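Local coordinates for protein cytochrome P450 monooxygenase (Rhodococcus sp. ECU0066, PDB 6KBH) that probably oxidises substrates as a self-sufficient monooxygenase, its heme domain being fed electrons by FMN and [2Fe-2S] domains of the same chain, at residues A[51-54]-A[55-58]; A[294-297]-A[298-302]; A[650-653]-A[654-657]. All coordinates share one frame; numbering follows the deposited sequence.

Contact 1 of 3, residues A[51-54]-A[55-58]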
# COMPACT_ATOMS: atom_id res chain seq x y z
N GLN A 51 -22.88 -15.64 9.16
CA GLN A 51 -23.36 -14.95 7.97
C GLN A 51 -23.68 -13.49 8.25
O GLN A 51 -23.54 -12.65 7.35
CB GLN A 51 -24.60 -15.65 7.40
CG GLN A 51 -24.33 -16.99 6.72
CD GLN A 51 -23.22 -16.94 5.67
OE1 GLN A 51 -23.00 -15.91 5.03
NE2 GLN A 51 -22.52 -18.06 5.50
N VAL A 52 -24.10 -13.15 9.47
CA VAL A 52 -24.44 -11.76 9.76
C VAL A 52 -23.17 -10.92 9.90
O VAL A 52 -23.07 -9.82 9.33
CB VAL A 52 -25.35 -11.67 11.00
CG1 VAL A 52 -26.58 -12.56 10.83
CG2 VAL A 52 -24.61 -12.03 12.27
N ASP A 53 -22.16 -11.41 10.62
CA ASP A 53 -20.90 -10.74 10.90
C ASP A 53 -19.93 -11.84 11.31
O ASP A 53 -19.89 -12.22 12.48
CB ASP A 53 -21.07 -9.67 11.99
CG ASP A 53 -19.75 -8.99 12.42
OD1 ASP A 53 -18.66 -9.61 12.38
OD2 ASP A 53 -19.83 -7.80 12.80
N PRO A 54 -19.17 -12.42 10.36
CA PRO A 54 -18.22 -13.49 10.73
C PRO A 54 -17.23 -13.07 11.80
O PRO A 54 -17.00 -13.84 12.74
CB PRO A 54 -17.54 -13.82 9.40
CG PRO A 54 -17.74 -12.60 8.53
CD PRO A 54 -19.10 -12.10 8.92
N ALA A 55 -16.64 -11.88 11.69
CA ALA A 55 -15.63 -11.44 12.65
C ALA A 55 -16.17 -11.49 14.08
O ALA A 55 -15.57 -12.11 14.96
CB ALA A 55 -15.14 -10.03 12.31
N ALA A 56 -17.31 -10.83 14.31
CA ALA A 56 -17.90 -10.84 15.65
C ALA A 56 -18.31 -12.25 16.07
O ALA A 56 -18.23 -12.58 17.26
CB ALA A 56 -19.11 -9.90 15.69
N SER A 57 -18.75 -13.07 15.12
CA SER A 57 -19.24 -14.41 15.46
C SER A 57 -18.15 -15.31 16.01
O SER A 57 -18.47 -16.35 16.61
CB SER A 57 -19.87 -15.06 14.23
OG SER A 57 -18.90 -15.72 13.44
N LEU A 58 -16.88 -14.97 15.84
CA LEU A 58 -15.78 -15.77 16.37
C LEU A 58 -14.92 -14.98 17.35
O LEU A 58 -13.77 -15.36 17.61
CB LEU A 58 -14.92 -16.34 15.25
CG LEU A 58 -15.60 -17.30 14.27
CD1 LEU A 58 -15.76 -16.65 12.92
CD2 LEU A 58 -14.83 -18.60 14.15
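The carboxylate of Asp53 lies beneath the first turn of helix 54-57, with Ala56 over one of its faces. The methyl CB of Ala56 sits above this face, 3.5 Å from CG of Asp53, and N of Ala56 reaches down from the same side. That amide meets OD1 of Asp53 at 2.7 Å, nearly straight at 174°, but approaches 49° out of the carboxylate plane. Beyond OD1, CB of Ala55 comes within 3.5 Å of this oxygen. Asp53 CG is turned anti to its own amide nitrogen (chi1 175°), and this swing carries OD1 under the turn. Pro54, which has no N-H to place, opens the helix. The main chain of Asp53 is used as well: its O accepts from N of Ser57 at 3.0 Å.

The carbonyl of Pro54 collects two bonds. OG of Ser57 donates to Pro54 O at 2.8 Å, coming from well off the carbonyl axis, whereas N of Leu58 adds only a weak bond at 3.3 Å. Outside the turn, Pro54 and Ala55 pack on Ser358, and Ala55 O accepts from Arg62. The arrangement is a classic aspartate N-cap, bonded to the amide three residues on, at the kink between helices 49-52 and 54-57 that leads toward the first β-hairpin of the P450 fold.

Contact 2 of 3, residues A[294-297]-A[298-302]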
# COMPACT_ATOMS: atom_id res chain seq x y z
N ALA A 294 -17.53 -2.00 1.03
CA ALA A 294 -16.98 -0.69 1.39
C ALA A 294 -18.04 0.40 1.32
O ALA A 294 -18.13 1.25 2.22
CB ALA A 294 -15.80 -0.35 0.47
N LEU A 295 -18.86 0.39 0.27
CA LEU A 295 -19.92 1.39 0.17
C LEU A 295 -20.96 1.23 1.27
O LEU A 295 -21.40 2.23 1.86
CB LEU A 295 -20.56 1.33 -1.21
CG LEU A 295 -19.89 2.28 -2.19
CD1 LEU A 295 -20.22 1.90 -3.62
CD2 LEU A 295 -20.32 3.71 -1.90
N ARG A 296 -21.36 -0.00 1.57
CA ARG A 296 -22.25 -0.22 2.71
C ARG A 296 -21.57 0.21 4.01
O ARG A 296 -22.17 0.92 4.83
CB ARG A 296 -22.68 -1.69 2.79
CG ARG A 296 -23.90 -1.96 3.65
CD ARG A 296 -23.51 -2.30 5.08
NE ARG A 296 -24.63 -2.70 5.92
CZ ARG A 296 -24.80 -3.93 6.40
NH1 ARG A 296 -23.92 -4.88 6.12
NH2 ARG A 296 -25.84 -4.21 7.17
N LEU A 297 -20.31 -0.18 4.20
CA LEU A 297 -19.59 0.16 5.42
C LEU A 297 -19.46 1.67 5.58
O LEU A 297 -19.57 2.20 6.70
CB LEU A 297 -18.22 -0.50 5.41
CG LEU A 297 -17.20 -0.04 6.46
CD1 LEU A 297 -17.69 -0.37 7.86
CD2 LEU A 297 -15.85 -0.68 6.20
N LEU A 298 -19.20 2.39 4.48
CA LEU A 298 -19.03 3.83 4.57
C LEU A 298 -20.35 4.53 4.83
O LEU A 298 -20.46 5.35 5.75
CB LEU A 298 -18.39 4.36 3.28
CG LEU A 298 -16.87 4.31 3.22
CD1 LEU A 298 -16.41 4.54 1.80
CD2 LEU A 298 -16.26 5.34 4.16
N LEU A 299 -21.38 4.23 4.04
CA LEU A 299 -22.67 4.88 4.22
C LEU A 299 -23.31 4.56 5.57
O LEU A 299 -24.33 5.16 5.91
CB LEU A 299 -23.61 4.49 3.09
CG LEU A 299 -23.13 4.88 1.69
CD1 LEU A 299 -24.10 4.41 0.63
CD2 LEU A 299 -22.90 6.39 1.60
N GLU A 300 -22.73 3.64 6.35
CA GLU A 300 -23.20 3.39 7.71
C GLU A 300 -22.63 4.42 8.68
O GLU A 300 -23.37 4.94 9.53
CB GLU A 300 -22.82 1.98 8.15
CG GLU A 300 -23.72 0.90 7.59
CD GLU A 300 -23.42 -0.47 8.17
OE1 GLU A 300 -22.35 -0.62 8.80
OE2 GLU A 300 -24.26 -1.38 8.01
N HIS A 301 -21.34 4.71 8.59
CA HIS A 301 -20.71 5.83 9.30
C HIS A 301 -20.63 6.98 8.30
O HIS A 301 -19.66 7.09 7.55
CB HIS A 301 -19.33 5.47 9.83
CG HIS A 301 -19.23 4.12 10.47
ND1 HIS A 301 -19.12 2.96 9.74
CD2 HIS A 301 -19.18 3.75 11.77
CE1 HIS A 301 -19.02 1.93 10.57
NE2 HIS A 301 -19.06 2.39 11.80
N ARG A 302 -21.64 7.84 8.27
CA ARG A 302 -21.66 8.84 7.21
C ARG A 302 -20.71 10.01 7.47
O ARG A 302 -20.37 10.73 6.52
CB ARG A 302 -23.07 9.37 6.98
CG ARG A 302 -23.24 9.88 5.55
CD ARG A 302 -24.43 10.79 5.36
NE ARG A 302 -24.28 11.58 4.14
CZ ARG A 302 -24.78 11.23 2.96
NH1 ARG A 302 -25.45 10.09 2.85
NH2 ARG A 302 -24.61 12.00 1.90
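Arg296 and Glu300, one helical turn apart, supply the charged pairing of this helix end. A salt bridge joins NE of Arg296 to OE2 of Glu300, placed at 2.5 Å, a short value that deserves little weight at this resolution. OE2 lies over one face of the guanidinium, and the planes of the two groups are 59° apart, so this is not a flat, two-pronged pairing. The Arg296 chain bends at chi2 (-92°), which turns its guanidinium toward Glu300, whose own chain runs extended beyond CG.

The hydrogen bonds trace the helix and its ending. Leu298 N bonds to Ala294 O at 2.7 Å and Leu299 N to Leu295 O at 3.0 Å, but Glu300 N makes only weak bonds, to the carbonyls of Arg296 and Leu297. Here a side chain takes over: ND1 of His301 donates to Leu297 O at 3.2 Å, with the oxygen close to the ring plane.

Apolar contacts are made by the leucines and by the His301 ring. CD1 of Leu297 lies 3.8 Å from CE1 of His301, while Phe373 meets the imidazole and also touches Leu297 and Leu298. Leu297 further packs on Cys322 and His325 of helix 315-325, and Leu295 on Leu410. Helix order identifies this as the C-terminal end of the long P450 helix I, where the chain turns at His301 into helix J.

Contact 3 of 3, residues A[650-653]-A[654-657]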
# COMPACT_ATOMS: atom_id res chain seq x y z
N ASP A 650 42.27 25.07 14.00
CA ASP A 650 42.55 23.97 14.91
C ASP A 650 41.44 23.84 15.94
O ASP A 650 40.90 24.85 16.41
CB ASP A 650 43.92 24.13 15.58
CG ASP A 650 44.93 23.13 15.03
OD1 ASP A 650 44.50 22.23 14.28
OD2 ASP A 650 46.13 23.25 15.33
N PRO A 651 41.12 22.61 16.34
CA PRO A 651 39.86 22.34 17.03
C PRO A 651 39.91 22.68 18.51
O PRO A 651 40.94 23.05 19.07
CB PRO A 651 39.69 20.83 16.83
CG PRO A 651 41.09 20.32 16.76
CD PRO A 651 41.87 21.38 16.04
N GLU A 652 38.74 22.55 19.14
CA GLU A 652 38.60 22.45 20.60
C GLU A 652 37.73 21.24 20.90
O GLU A 652 36.75 20.98 20.19
CB GLU A 652 38.05 23.75 21.22
CG GLU A 652 37.91 23.75 22.75
CD GLU A 652 36.68 23.05 23.25
OE1 GLU A 652 35.70 22.98 22.49
OE2 GLU A 652 36.69 22.63 24.43
N ASP A 653 38.10 20.51 21.95
CA ASP A 653 37.43 19.31 22.46
C ASP A 653 35.90 19.34 22.44
O ASP A 653 35.27 18.35 22.04
CB ASP A 653 37.93 19.10 23.88
CG ASP A 653 37.08 18.14 24.68
OD1 ASP A 653 37.02 16.95 24.29
OD2 ASP A 653 36.47 18.56 25.69
N GLY A 654 35.29 20.43 22.90
CA GLY A 654 33.85 20.45 23.05
C GLY A 654 33.05 20.87 21.83
O GLY A 654 31.90 20.47 21.68
N THR A 655 33.65 21.69 20.96
CA THR A 655 32.89 22.29 19.86
C THR A 655 32.33 21.23 18.91
O THR A 655 33.01 20.28 18.52
CB THR A 655 33.78 23.26 19.07
OG1 THR A 655 34.23 24.32 19.92
CG2 THR A 655 33.00 23.86 17.90
N GLN A 656 31.05 21.41 18.55
CA GLN A 656 30.39 20.72 17.46
C GLN A 656 30.03 21.71 16.36
O GLN A 656 29.96 22.92 16.58
CB GLN A 656 29.12 19.99 17.93
CG GLN A 656 29.35 18.63 18.56
CD GLN A 656 28.05 17.90 18.82
OE1 GLN A 656 26.97 18.46 18.64
NE2 GLN A 656 28.14 16.65 19.25
N VAL A 657 29.82 21.17 15.15
CA VAL A 657 29.46 21.98 13.99
C VAL A 657 28.36 21.26 13.21
O VAL A 657 28.58 20.17 12.66
CB VAL A 657 30.67 22.22 13.05
CG1 VAL A 657 30.28 23.21 11.93
CG2 VAL A 657 31.95 22.65 13.77
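A type I β-turn, Glu652 to Thr655, leads into strand 655-661 of the parallel sheet in the ferredoxin-reductase-like nucleotide-binding domain, completing the connection from helix 644-647. Its main-chain bond runs from Thr655 N to Glu652 O at 3.3 Å, the donor standing well above the carbonyl plane. The glutamate also closes the turn with its side chain. CG points anti to the backbone nitrogen, and a bend at chi2 (-81°) then swings the carboxylate round to the amides of Gly654 and Thr655. OE1 of Glu652 accepts from Thr655 N at 2.9 Å, approached nearly along the C-O direction, and draws a weak bond from Gly654 N as well. One carboxylate oxygen therefore engages two successive amides, which would be expected to favour the charged form of the acid.

Thr655 ties this turn to the sheet: its hydroxyl is hydrogen-bonded to NH2 of Arg578, at the start of the adjoining strand 578-584, and Gln656 makes backbone hydrogen bonds to Arg578 and Val580 of that strand. Lys577, in the loop just before it, touches the Glu652 side chain. The third donor to the glutamate is Thr655 OG1, which meets OE1 of Glu652 at 3.2 Å on the anti lone pair, the one facing away from OE2.

Along the chain the three contacts follow one another without overlap. Contacts 1 and 2 both belong to the heme domain, with centres 18 Å apart and nearest atoms about 6 Å apart, so they are neighbours that do not touch. The first marks a break between short N-terminal helices, the second the end of helix 284-300, whose Ala294 side chain lies about 9 Å from the heme. Contact 3 stands far off, its centre 65 Å from contact 1 and 61 Å from contact 2, across the chain's centre at the entry to a strand of the reductase's parallel sheet. Two thus lie in the heme module and one in the reductase part of the same polypeptide.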